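PDB 3NTK: protein tudor from Drosophila melanogaster, which binds its partner Aubergine in a methylarginine-dependent way through extended Tudor domains, the last of which forms this chain, and is required for germ cell formation. Local coordinates for residues V19-E22 against S23-P26; D131-F134 against S135-F138; K34-D37 against A38-D41; A144-G147 against T148-V152. All coordinates share one frame; numbering follows the deposited sequence.

Interaction 1 (V19-E22 against S23-P26); sequences VQME and SDVP
Met21 and Asp24 close the strand-to-helix turn that carries the chain out of the OB-fold part of the extended Tudor domain, from strand 16-21 into helix 25-38. Two successive backbone bonds wind it up. Asp24 N donates to Met21 O at 2.9 Å, and one residue on, Val25 N reaches Glu22 O at 3.2 Å; in both cases the donor stands well above the carbonyl plane, 59° out of it for Met21 O. A water adds a second tie between the same two residues: it accepts from Met21 N and donates to Asp24 OD2 at 2.7 Å. That carboxylate oxygen is also salt-bridged to Arg109, so Asp24 ties the turn to strand 109-113 as well as, through the water, to Met21 N. The Met21 side chain sets out towards the turn, its CB 3.8 Å from Ser23 OG, but with CG anti to the carbonyl carbon (chi1 -53°) and further bends at chi2 and chi3 it folds back to pack on His4 and Cys6 of strand 4-11. Glu22 CB points away from the turn, and its extended chain takes OE1 to a hydrogen bond with Asn5. The aliphatic side of the turn falls to Val25: its CG2 branch lies 3.4 Å from Glu22 O and 3.6 Å from Met21 O, beside both carbonyl oxygens that accept the winding bonds.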
ATOM      1  N   VAL A  19       2.193   0.124   4.163  1.00 21.29           N
ATOM      2  CA  VAL A  19       2.552   1.446   4.644  1.00 22.20           C
ATOM      3  C   VAL A  19       3.105   2.319   3.530  1.00 23.91           C
ATOM      4  O   VAL A  19       3.498   1.831   2.469  1.00 23.90           O
ATOM      5  CB  VAL A  19       3.627   1.374   5.749  1.00 20.02           C
ATOM      6  CG1 VAL A  19       3.154   0.466   6.872  1.00 19.25           C
ATOM      7  CG2 VAL A  19       4.952   0.878   5.172  1.00 20.70           C
ATOM      8  N   GLN A  20       3.110   3.619   3.784  1.00 23.12           N
ATOM      9  CA  GLN A  20       3.666   4.590   2.860  1.00 24.77           C
ATOM     10  C   GLN A  20       4.711   5.302   3.702  1.00 25.28           C
ATOM     11  O   GLN A  20       4.380   5.979   4.678  1.00 23.92           O
ATOM     12  CB  GLN A  20       2.599   5.577   2.371  1.00 24.45           C
ATOM     13  CG  GLN A  20       1.726   5.040   1.229  1.00 26.53           C
ATOM     14  CD  GLN A  20       0.695   6.049   0.730  1.00 27.87           C
ATOM     15  OE1 GLN A  20       0.061   5.846  -0.309  1.00 28.74           O
ATOM     16  NE2 GLN A  20       0.516   7.135   1.474  1.00 25.38           N
ATOM     17  N   MET A  21       5.975   5.115   3.340  1.00 25.57           N
ATOM     18  CA  MET A  21       7.081   5.725   4.060  1.00 26.75           C
ATOM     19  C   MET A  21       7.117   7.231   3.843  1.00 28.19           C
ATOM     20  O   MET A  21       6.895   7.719   2.731  1.00 27.96           O
ATOM     21  CB  MET A  21       8.405   5.117   3.597  1.00 27.49           C
ATOM     22  CG  MET A  21       8.456   3.598   3.666  1.00 30.09           C
ATOM     23  SD  MET A  21       8.295   2.966   5.350  1.00 34.83           S
ATOM     24  CE  MET A  21       9.897   3.275   5.947  1.00 36.05           C
ATOM     25  N   GLU A  22       7.407   7.962   4.913  1.00 28.26           N
ATOM     26  CA  GLU A  22       7.488   9.414   4.861  1.00 30.56           C
ATOM     27  C   GLU A  22       8.496   9.838   3.794  1.00 30.50           C
ATOM     28  O   GLU A  22       8.296  10.828   3.093  1.00 31.90           O
ATOM     29  CB  GLU A  22       7.919   9.947   6.231  1.00 32.41           C
ATOM     30  CG  GLU A  22       7.952  11.460   6.362  1.00 36.72           C
ATOM     31  CD  GLU A  22       8.381  11.901   7.752  1.00 38.63           C
ATOM     32  OE1 GLU A  22       9.524  11.592   8.151  1.00 40.52           O
ATOM     33  OE2 GLU A  22       7.571  12.547   8.451  1.00 42.39           O
ATOM     34  N   SER A  23       9.576   9.078   3.674  1.00 30.71           N
ATOM     35  CA  SER A  23      10.616   9.382   2.695  1.00 31.81           C
ATOM     36  C   SER A  23      10.122   9.303   1.246  1.00 31.84           C
ATOM     37  O   SER A  23      10.646   9.995   0.375  1.00 32.76           O
ATOM     38  CB  SER A  23      11.805   8.434   2.883  1.00 32.44           C
ATOM     39  OG  SER A  23      11.449   7.089   2.602  1.00 33.92           O
ATOM     40  N   ASP A  24       9.121   8.466   0.983  1.00 30.23           N
ATOM     41  CA  ASP A  24       8.594   8.323  -0.376  1.00 29.81           C
ATOM     42  C   ASP A  24       7.446   9.276  -0.711  1.00 29.88           C
ATOM     43  O   ASP A  24       6.999   9.329  -1.861  1.00 27.87           O
ATOM     44  CB  ASP A  24       8.107   6.887  -0.624  1.00 29.95           C
ATOM     45  CG  ASP A  24       9.231   5.869  -0.613  1.00 34.06           C
ATOM     46  OD1 ASP A  24      10.397   6.256  -0.840  1.00 34.08           O
ATOM     47  OD2 ASP A  24       8.936   4.669  -0.397  1.00 33.12           O
ATOM     48  N   VAL A  25       6.964  10.025   0.278  1.00 29.55           N
ATOM     49  CA  VAL A  25       5.849  10.940   0.046  1.00 31.73           C
ATOM     50  C   VAL A  25       6.089  11.933  -1.093  1.00 32.23           C
ATOM     51  O   VAL A  25       5.232  12.099  -1.958  1.00 32.67           O
ATOM     52  CB  VAL A  25       5.472  11.703   1.343  1.00 34.34           C
ATOM     53  CG1 VAL A  25       4.414  12.761   1.046  1.00 34.94           C
ATOM     54  CG2 VAL A  25       4.944  10.720   2.378  1.00 34.56           C
ATOM     55  N   PRO A  26       7.254  12.604  -1.114  1.00 33.14           N
ATOM     56  CA  PRO A  26       7.515  13.561  -2.197  1.00 32.71           C
ATOM     57  C   PRO A  26       7.381  12.916  -3.576  1.00 32.61           C
ATOM     58  O   PRO A  26       6.711  13.452  -4.460  1.00 33.52           O
ATOM     59  CB  PRO A  26       8.945  14.019  -1.917  1.00 34.46           C
ATOM     60  CG  PRO A  26       9.040  13.910  -0.413  1.00 34.28           C
ATOM     61  CD  PRO A  26       8.372  12.582  -0.153  1.00 33.43           C
TER
HETATM   62  O   HOH W   1       6.604   3.820   0.768  1.00 23.29           O

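Interaction 2 (D131-F134 against S135-F138); sequences DTRF and SETF
Glu136 N donates to Arg133 O at 2.9 Å, closing a type I beta turn from Arg133 to Glu136. Its N-H points in at 152°, with the donor above the carbonyl plane. A water sits between Phe134 O and Glu136 O, 2.6 and 2.7 Å from them, placed to donate to both, although more acceptors surround it than it has protons. The two charged side chains pair less directly. Glu136 has CG anti to its carbonyl carbon (chi1 -51°), which brings the carboxylate over the aliphatic part of Arg133, OE1 resting 3.3 Å from CG of that arginine. The guanidinium lies farther on, its plane 78° from the carboxylate's, and Arg133 NE stays 4.1 Å from Glu136 OE1, too long for a salt bridge. Each head has a firmer partner: the guanidinium makes a cation-pi contact with Phe129, its NH1 is hydrogen-bonded to the Phe129 backbone O, and Glu136 OE1 is bonded to the Tyr157 hydroxyl. Phe138 turns the edge of its ring to Arg133 O, CE1 3.7 Å away in the ring plane. Replacing Glu136 by an alanine would probably leave the Tyr157 hydroxyl without this acceptor and uncover the Arg133 methylenes. The chemistry implies that the backbone bond shapes the link between helix 120-131 and strand 137-145, while the opposite charges probably add no more than a long-range attraction.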
ATOM      1  N   ASP A 131      -7.222   1.156  13.210  1.00 39.58           N
ATOM      2  CA  ASP A 131      -8.397   1.713  12.547  1.00 42.84           C
ATOM      3  C   ASP A 131      -8.750   3.096  13.074  1.00 43.66           C
ATOM      4  O   ASP A 131      -9.311   3.916  12.353  1.00 44.71           O
ATOM      5  CB  ASP A 131      -9.606   0.786  12.714  1.00 45.23           C
ATOM      6  CG  ASP A 131      -9.469  -0.507  11.929  1.00 49.06           C
ATOM      7  OD1 ASP A 131      -9.036  -0.457  10.758  1.00 51.88           O
ATOM      8  OD2 ASP A 131      -9.808  -1.577  12.479  1.00 51.29           O
ATOM      9  N   THR A 132      -8.415   3.348  14.333  1.00 44.19           N
ATOM     10  CA  THR A 132      -8.704   4.626  14.974  1.00 45.06           C
ATOM     11  C   THR A 132      -7.670   5.699  14.634  1.00 44.89           C
ATOM     12  O   THR A 132      -7.933   6.894  14.780  1.00 43.20           O
ATOM     13  CB  THR A 132      -8.749   4.460  16.510  1.00 45.28           C
ATOM     14  OG1 THR A 132      -9.797   3.548  16.858  1.00 47.67           O
ATOM     15  CG2 THR A 132      -8.998   5.793  17.194  1.00 47.03           C
ATOM     16  N   ARG A 133      -6.501   5.270  14.168  1.00 44.21           N
ATOM     17  CA  ARG A 133      -5.419   6.197  13.855  1.00 44.13           C
ATOM     18  C   ARG A 133      -4.859   6.014  12.444  1.00 43.79           C
ATOM     19  O   ARG A 133      -3.671   6.229  12.214  1.00 44.09           O
ATOM     20  CB  ARG A 133      -4.297   6.008  14.880  1.00 43.88           C
ATOM     21  CG  ARG A 133      -4.780   6.010  16.328  1.00 43.85           C
ATOM     22  CD  ARG A 133      -3.687   5.566  17.290  1.00 42.87           C
ATOM     23  NE  ARG A 133      -4.106   5.640  18.692  1.00 42.22           N
ATOM     24  CZ  ARG A 133      -5.092   4.922  19.227  1.00 42.09           C
ATOM     25  NH1 ARG A 133      -5.776   4.060  18.485  1.00 40.32           N
ATOM     26  NH2 ARG A 133      -5.394   5.068  20.511  1.00 41.39           N
ATOM     27  N   PHE A 134      -5.716   5.640  11.500  1.00 44.48           N
ATOM     28  CA  PHE A 134      -5.277   5.405  10.128  1.00 46.42           C
ATOM     29  C   PHE A 134      -4.448   6.512   9.487  1.00 46.58           C
ATOM     30  O   PHE A 134      -3.538   6.231   8.709  1.00 47.90           O
ATOM     31  CB  PHE A 134      -6.476   5.090   9.225  1.00 47.52           C
ATOM     32  CG  PHE A 134      -6.539   3.651   8.785  1.00 49.48           C
ATOM     33  CD1 PHE A 134      -5.404   3.011   8.291  1.00 49.32           C
ATOM     34  CD2 PHE A 134      -7.730   2.935   8.859  1.00 49.71           C
ATOM     35  CE1 PHE A 134      -5.453   1.682   7.874  1.00 49.22           C
ATOM     36  CE2 PHE A 134      -7.790   1.604   8.445  1.00 51.07           C
ATOM     37  CZ  PHE A 134      -6.646   0.977   7.952  1.00 49.97           C
ATOM     38  N   SER A 135      -4.749   7.765   9.806  1.00 45.91           N
ATOM     39  CA  SER A 135      -4.007   8.876   9.219  1.00 45.14           C
ATOM     40  C   SER A 135      -2.799   9.301  10.047  1.00 43.09           C
ATOM     41  O   SER A 135      -2.026  10.164   9.627  1.00 42.79           O
ATOM     42  CB  SER A 135      -4.938  10.077   9.019  1.00 45.51           C
ATOM     43  OG  SER A 135      -5.498  10.492  10.252  1.00 47.05           O
ATOM     44  N   GLU A 136      -2.629   8.691  11.214  1.00 39.65           N
ATOM     45  CA  GLU A 136      -1.518   9.046  12.085  1.00 37.27           C
ATOM     46  C   GLU A 136      -0.201   8.403  11.672  1.00 34.62           C
ATOM     47  O   GLU A 136      -0.175   7.388  10.977  1.00 31.36           O
ATOM     48  CB  GLU A 136      -1.831   8.668  13.531  1.00 40.25           C
ATOM     49  CG  GLU A 136      -3.177   9.172  14.019  1.00 44.06           C
ATOM     50  CD  GLU A 136      -3.198   9.405  15.513  1.00 47.27           C
ATOM     51  OE1 GLU A 136      -2.681   8.545  16.254  1.00 48.65           O
ATOM     52  OE2 GLU A 136      -3.734  10.445  15.948  1.00 51.06           O
ATOM     53  N   THR A 137       0.892   9.006  12.120  1.00 32.02           N
ATOM     54  CA  THR A 137       2.226   8.513  11.811  1.00 31.60           C
ATOM     55  C   THR A 137       2.686   7.439  12.790  1.00 29.61           C
ATOM     56  O   THR A 137       2.485   7.555  13.997  1.00 30.19           O
ATOM     57  CB  THR A 137       3.252   9.671  11.832  1.00 32.77           C
ATOM     58  OG1 THR A 137       2.960  10.582  10.764  1.00 36.08           O
ATOM     59  CG2 THR A 137       4.670   9.141  11.668  1.00 32.81           C
ATOM     60  N   PHE A 138       3.292   6.388  12.248  1.00 27.89           N
ATOM     61  CA  PHE A 138       3.840   5.286  13.032  1.00 25.73           C
ATOM     62  C   PHE A 138       5.287   5.189  12.585  1.00 24.58           C
ATOM     63  O   PHE A 138       5.693   5.876  11.652  1.00 25.49           O
ATOM     64  CB  PHE A 138       3.147   3.958  12.697  1.00 25.62           C
ATOM     65  CG  PHE A 138       1.760   3.828  13.257  1.00 24.42           C
ATOM     66  CD1 PHE A 138       0.679   4.418  12.620  1.00 26.01           C
ATOM     67  CD2 PHE A 138       1.543   3.127  14.438  1.00 24.74           C
ATOM     68  CE1 PHE A 138      -0.606   4.313  13.154  1.00 26.90           C
ATOM     69  CE2 PHE A 138       0.264   3.018  14.979  1.00 26.02           C
ATOM     70  CZ  PHE A 138      -0.810   3.611  14.338  1.00 26.76           C
TER
HETATM   71  O   HOH W   2      -1.460   5.304   9.960  1.00 29.73           O

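Interaction 3 (K34-D37 against A38-D41); sequences KLLD and AEQD
The Glu39 carboxylate has the Leu36 methyl CD1 obliquely above its plane, a loose approach of 4.5 Å from OE1, whereas the other carboxylate, that of Asp37, brings OD1 only to 4.2 Å from Ala38 N. The flat peptide groups do the real bonding. Ala38 N donates to Lys34 O at 3.2 Å, tilted 30° from the carbonyl plane, and Glu39 N makes a short but poorly aligned, weak bond to Leu35 O. These bonds belong to the C-terminal part of helix 25-38, the helix that leads from the OB-fold part of the extended Tudor domain to its Tudor barrel. On the next rung a water is inserted: it donates to Leu36 O at 2.9 Å and accepts from Gln40 N at 2.8 Å, spanning the step a direct helical bond would have made. Beyond it the chain coils on with an i to i+3 bond, Asp41 N to Ala38 O. Glu39 CB lies 3.2 Å from Leu35 O; with CG anti to the backbone N (chi1 -172°) its chain extends from there, and the side chain packs on Phe64 of strand 63-72, while its carbonyl oxygen accepts from Arg95. Leu35, buried, also packs on strand 63-72, at Arg66, and on Leu101 of helix 99-102.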
ATOM      1  N   LYS A  34       1.676  13.984 -11.850  1.00 30.37           N
ATOM      2  CA  LYS A  34       1.921  13.617 -13.244  1.00 31.52           C
ATOM      3  C   LYS A  34       0.786  12.786 -13.834  1.00 31.34           C
ATOM      4  O   LYS A  34       0.431  12.944 -15.006  1.00 30.73           O
ATOM      5  CB  LYS A  34       3.237  12.845 -13.378  1.00 33.33           C
ATOM      6  CG  LYS A  34       4.483  13.680 -13.107  1.00 37.46           C
ATOM      7  CD  LYS A  34       5.745  12.878 -13.378  1.00 40.75           C
ATOM      8  CE  LYS A  34       6.991  13.675 -13.026  1.00 43.71           C
ATOM      9  NZ  LYS A  34       7.035  14.975 -13.752  1.00 47.11           N
ATOM     10  N   LEU A  35       0.222  11.894 -13.029  1.00 30.53           N
ATOM     11  CA  LEU A  35      -0.876  11.054 -13.489  1.00 31.10           C
ATOM     12  C   LEU A  35      -2.117  11.896 -13.720  1.00 31.44           C
ATOM     13  O   LEU A  35      -2.850  11.683 -14.684  1.00 32.94           O
ATOM     14  CB  LEU A  35      -1.192   9.964 -12.465  1.00 32.44           C
ATOM     15  CG  LEU A  35      -0.263   8.749 -12.425  1.00 31.85           C
ATOM     16  CD1 LEU A  35      -0.757   7.775 -11.365  1.00 32.73           C
ATOM     17  CD2 LEU A  35      -0.240   8.078 -13.782  1.00 33.58           C
ATOM     18  N   LEU A  36      -2.344  12.857 -12.833  1.00 30.96           N
ATOM     19  CA  LEU A  36      -3.507  13.727 -12.930  1.00 33.13           C
ATOM     20  C   LEU A  36      -3.428  14.628 -14.158  1.00 34.15           C
ATOM     21  O   LEU A  36      -4.438  14.915 -14.797  1.00 34.69           O
ATOM     22  CB  LEU A  36      -3.626  14.588 -11.673  1.00 34.90           C
ATOM     23  CG  LEU A  36      -4.874  15.472 -11.594  1.00 37.40           C
ATOM     24  CD1 LEU A  36      -6.114  14.595 -11.466  1.00 37.09           C
ATOM     25  CD2 LEU A  36      -4.761  16.418 -10.406  1.00 37.81           C
ATOM     26  N   ASP A  37      -2.220  15.060 -14.494  1.00 35.06           N
ATOM     27  CA  ASP A  37      -2.030  15.935 -15.641  1.00 36.49           C
ATOM     28  C   ASP A  37      -2.217  15.200 -16.969  1.00 34.31           C
ATOM     29  O   ASP A  37      -2.746  15.763 -17.925  1.00 34.13           O
ATOM     30  CB  ASP A  37      -0.635  16.561 -15.588  1.00 41.16           C
ATOM     31  CG  ASP A  37      -0.577  17.916 -16.269  1.00 47.64           C
ATOM     32  OD1 ASP A  37      -0.985  18.015 -17.448  1.00 49.27           O
ATOM     33  OD2 ASP A  37      -0.119  18.887 -15.623  1.00 51.35           O
ATOM     34  N   ALA A  38      -1.800  13.938 -17.020  1.00 31.38           N
ATOM     35  CA  ALA A  38      -1.900  13.147 -18.247  1.00 31.79           C
ATOM     36  C   ALA A  38      -3.141  12.264 -18.360  1.00 29.51           C
ATOM     37  O   ALA A  38      -3.472  11.785 -19.443  1.00 28.43           O
ATOM     38  CB  ALA A  38      -0.657  12.281 -18.392  1.00 32.66           C
ATOM     39  N   GLU A  39      -3.812  12.053 -17.234  1.00 29.52           N
ATOM     40  CA  GLU A  39      -4.996  11.201 -17.146  1.00 29.45           C
ATOM     41  C   GLU A  39      -5.948  11.208 -18.345  1.00 28.13           C
ATOM     42  O   GLU A  39      -6.201  10.168 -18.953  1.00 23.89           O
ATOM     43  CB  GLU A  39      -5.770  11.568 -15.881  1.00 34.72           C
ATOM     44  CG  GLU A  39      -6.919  10.643 -15.536  1.00 40.99           C
ATOM     45  CD  GLU A  39      -7.671  11.116 -14.307  1.00 44.68           C
ATOM     46  OE1 GLU A  39      -8.412  12.119 -14.408  1.00 43.98           O
ATOM     47  OE2 GLU A  39      -7.510  10.494 -13.235  1.00 48.18           O
ATOM     48  N   GLN A  40      -6.480  12.378 -18.679  1.00 27.11           N
ATOM     49  CA  GLN A  40      -7.431  12.492 -19.782  1.00 28.25           C
ATOM     50  C   GLN A  40      -6.882  12.119 -21.156  1.00 28.54           C
ATOM     51  O   GLN A  40      -7.640  11.732 -22.045  1.00 28.26           O
ATOM     52  CB  GLN A  40      -8.001  13.917 -19.837  1.00 29.38           C
ATOM     53  CG  GLN A  40      -9.169  14.072 -20.804  1.00 30.35           C
ATOM     54  CD  GLN A  40     -10.327  13.154 -20.455  1.00 29.87           C
ATOM     55  OE1 GLN A  40     -10.948  13.294 -19.404  1.00 34.43           O
ATOM     56  NE2 GLN A  40     -10.613  12.201 -21.330  1.00 29.47           N
ATOM     57  N   ASP A  41      -5.569  12.220 -21.335  1.00 28.22           N
ATOM     58  CA  ASP A  41      -4.981  11.910 -22.631  1.00 28.77           C
ATOM     59  C   ASP A  41      -4.400  10.513 -22.774  1.00 27.04           C
ATOM     60  O   ASP A  41      -3.843  10.172 -23.820  1.00 25.70           O
ATOM     61  CB  ASP A  41      -3.929  12.963 -22.985  1.00 32.41           C
ATOM     62  CG  ASP A  41      -4.555  14.297 -23.342  1.00 37.26           C
ATOM     63  OD1 ASP A  41      -5.506  14.295 -24.154  1.00 39.50           O
ATOM     64  OD2 ASP A  41      -4.105  15.342 -22.821  1.00 38.90           O
TER
HETATM   65  O   HOH W   3      -5.894  14.773 -17.310  1.00 31.09           O

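Interaction 4 (A144-G147 against T148-V152); sequences ATKG and TGTHV
Val152 N reaches Ala144 O at 2.8 Å, and Lys146 N points almost straight at the Thr150 carbonyl oxygen, 2.7 Å away; with Gly149 N, which closes the turn onto Lys146 O at 2.8 Å, these bonds form the tight part of the hairpin. The Lys146 methylenes pack along it. They stretch out beside Thr150, the buried residue here, and cross Val152 at about a right angle, CE 3.7 Å from CG2 of the valine, before the amine ends in a salt bridge with Glu112.

The solvent side is looser. Thr145 and His151 face each other as an antiparallel non-hydrogen-bonded pair, their side chains side by side on one face of the ribbon. The imidazole meets the hydroxyl with its edge: His151 ND1 donates to Thr145 OG1 at 2.7 Å, but the bond is bent to 121° and is weak. Thr145 OG1 is anti to the carbonyl carbon (chi1 -64°), which turns it to the ring and leaves the CG2 methyl lying towards Gly149. With an alanine at His151, Thr145 OG1 would probably lose this donor, and Arg109 the weak bond it makes with NE2. Farthest from the turn, Ala144 N to Val152 O is stretched to 3.4 Å and weak, while Gly147 and Thr148 form the exposed tip. Gly149 takes a positive phi of 101°, which a side chain would resist. The type I turn from Lys146 to Gly149, the positive-phi glycine and the Lys146 N to Thr150 O bond make a type I turn with a G1 bulge, joining strands 137-145 and 151-157 of the OB-fold.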
ATOM      1  N   ALA A 144      14.303  -6.826   7.793  1.00 30.79           N
ATOM      2  CA  ALA A 144      14.696  -7.499   6.570  1.00 30.74           C
ATOM      3  C   ALA A 144      13.668  -7.319   5.467  1.00 30.66           C
ATOM      4  O   ALA A 144      12.525  -6.921   5.712  1.00 27.48           O
ATOM      5  CB  ALA A 144      14.901  -8.982   6.839  1.00 33.23           C
ATOM      6  N   THR A 145      14.095  -7.608   4.245  1.00 29.31           N
ATOM      7  CA  THR A 145      13.229  -7.524   3.081  1.00 29.45           C
ATOM      8  C   THR A 145      13.285  -8.905   2.436  1.00 29.24           C
ATOM      9  O   THR A 145      14.354  -9.362   2.034  1.00 27.93           O
ATOM     10  CB  THR A 145      13.727  -6.451   2.097  1.00 29.22           C
ATOM     11  OG1 THR A 145      13.647  -5.165   2.723  1.00 32.20           O
ATOM     12  CG2 THR A 145      12.881  -6.448   0.831  1.00 30.24           C
ATOM     13  N   LYS A 146      12.136  -9.571   2.373  1.00 29.57           N
ATOM     14  CA  LYS A 146      12.040 -10.910   1.798  1.00 30.63           C
ATOM     15  C   LYS A 146      12.214 -10.915   0.289  1.00 30.54           C
ATOM     16  O   LYS A 146      12.154  -9.872  -0.357  1.00 30.98           O
ATOM     17  CB  LYS A 146      10.684 -11.536   2.124  1.00 30.03           C
ATOM     18  CG  LYS A 146      10.394 -11.716   3.598  1.00 31.08           C
ATOM     19  CD  LYS A 146       8.999 -12.288   3.761  1.00 34.52           C
ATOM     20  CE  LYS A 146       8.687 -12.649   5.194  1.00 36.34           C
ATOM     21  NZ  LYS A 146       7.347 -13.281   5.262  1.00 41.26           N
ATOM     22  N   GLY A 147      12.418 -12.106  -0.268  1.00 31.76           N
ATOM     23  CA  GLY A 147      12.582 -12.228  -1.705  1.00 32.77           C
ATOM     24  C   GLY A 147      11.358 -11.750  -2.467  1.00 33.65           C
ATOM     25  O   GLY A 147      11.430 -11.483  -3.664  1.00 34.75           O
ATOM     26  N   THR A 148      10.230 -11.638  -1.771  1.00 33.18           N
ATOM     27  CA  THR A 148       8.982 -11.185  -2.385  1.00 33.92           C
ATOM     28  C   THR A 148       8.838  -9.666  -2.314  1.00 33.52           C
ATOM     29  O   THR A 148       7.913  -9.092  -2.896  1.00 34.40           O
ATOM     30  CB  THR A 148       7.765 -11.800  -1.683  1.00 34.86           C
ATOM     31  OG1 THR A 148       7.794 -11.448  -0.292  1.00 34.39           O
ATOM     32  CG2 THR A 148       7.776 -13.312  -1.824  1.00 36.58           C
ATOM     33  N   GLY A 149       9.745  -9.021  -1.591  1.00 31.20           N
ATOM     34  CA  GLY A 149       9.696  -7.578  -1.461  1.00 30.86           C
ATOM     35  C   GLY A 149       9.103  -7.142  -0.135  1.00 29.54           C
ATOM     36  O   GLY A 149       9.211  -5.978   0.246  1.00 28.92           O
ATOM     37  N   THR A 150       8.480  -8.079   0.570  1.00 27.26           N
ATOM     38  CA  THR A 150       7.861  -7.785   1.859  1.00 27.66           C
ATOM     39  C   THR A 150       8.892  -7.467   2.938  1.00 25.97           C
ATOM     40  O   THR A 150       9.914  -8.144   3.042  1.00 24.36           O
ATOM     41  CB  THR A 150       7.022  -8.977   2.342  1.00 27.08           C
ATOM     42  OG1 THR A 150       5.959  -9.219   1.411  1.00 27.71           O
ATOM     43  CG2 THR A 150       6.437  -8.699   3.732  1.00 27.79           C
ATOM     44  N   HIS A 151       8.620  -6.432   3.734  1.00 24.94           N
ATOM     45  CA  HIS A 151       9.507  -6.054   4.831  1.00 25.14           C
ATOM     46  C   HIS A 151       9.046  -6.721   6.124  1.00 24.43           C
ATOM     47  O   HIS A 151       7.857  -6.700   6.433  1.00 23.83           O
ATOM     48  CB  HIS A 151       9.463  -4.547   5.116  1.00 24.76           C
ATOM     49  CG  HIS A 151      10.116  -3.689   4.081  1.00 28.52           C
ATOM     50  ND1 HIS A 151      11.369  -3.951   3.572  1.00 27.61           N
ATOM     51  CD2 HIS A 151       9.724  -2.516   3.530  1.00 30.43           C
ATOM     52  CE1 HIS A 151      11.722  -2.976   2.754  1.00 30.82           C
ATOM     53  NE2 HIS A 151      10.742  -2.091   2.712  1.00 30.63           N
ATOM     54  N   VAL A 152       9.976  -7.304   6.874  1.00 22.61           N
ATOM     55  CA  VAL A 152       9.642  -7.877   8.180  1.00 22.67           C
ATOM     56  C   VAL A 152      10.018  -6.709   9.084  1.00 21.64           C
ATOM     57  O   VAL A 152      11.151  -6.244   9.049  1.00 21.36           O
ATOM     58  CB  VAL A 152      10.501  -9.099   8.531  1.00 24.41           C
ATOM     59  CG1 VAL A 152      10.206  -9.536   9.976  1.00 24.26           C
ATOM     60  CG2 VAL A 152      10.198 -10.239   7.562  1.00 26.17           C
TER

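How the interactions relate
All four are local surface contacts where the chain changes course, each with a single buried residue (Met21, Phe138, Leu35 and Thr150). Interactions 1 and 3 lie towards the ends of helix 25-38: one tied to the OB-fold sheet, the other set against the Tudor barrel. Interactions 2 and 4 mark the ends of strand 137-145, and with interaction 1 they reach the same sheet. A water bridges backbone to carboxylate in interaction 1 but replaces a helical rung in interaction 3; interaction 2 brings in charged and aromatic side chains, whereas interaction 4 depends chiefly on backbone bonds. Arg109 is shared, by a salt bridge to Asp24 in interaction 1 and a weak bond to His151 in interaction 4.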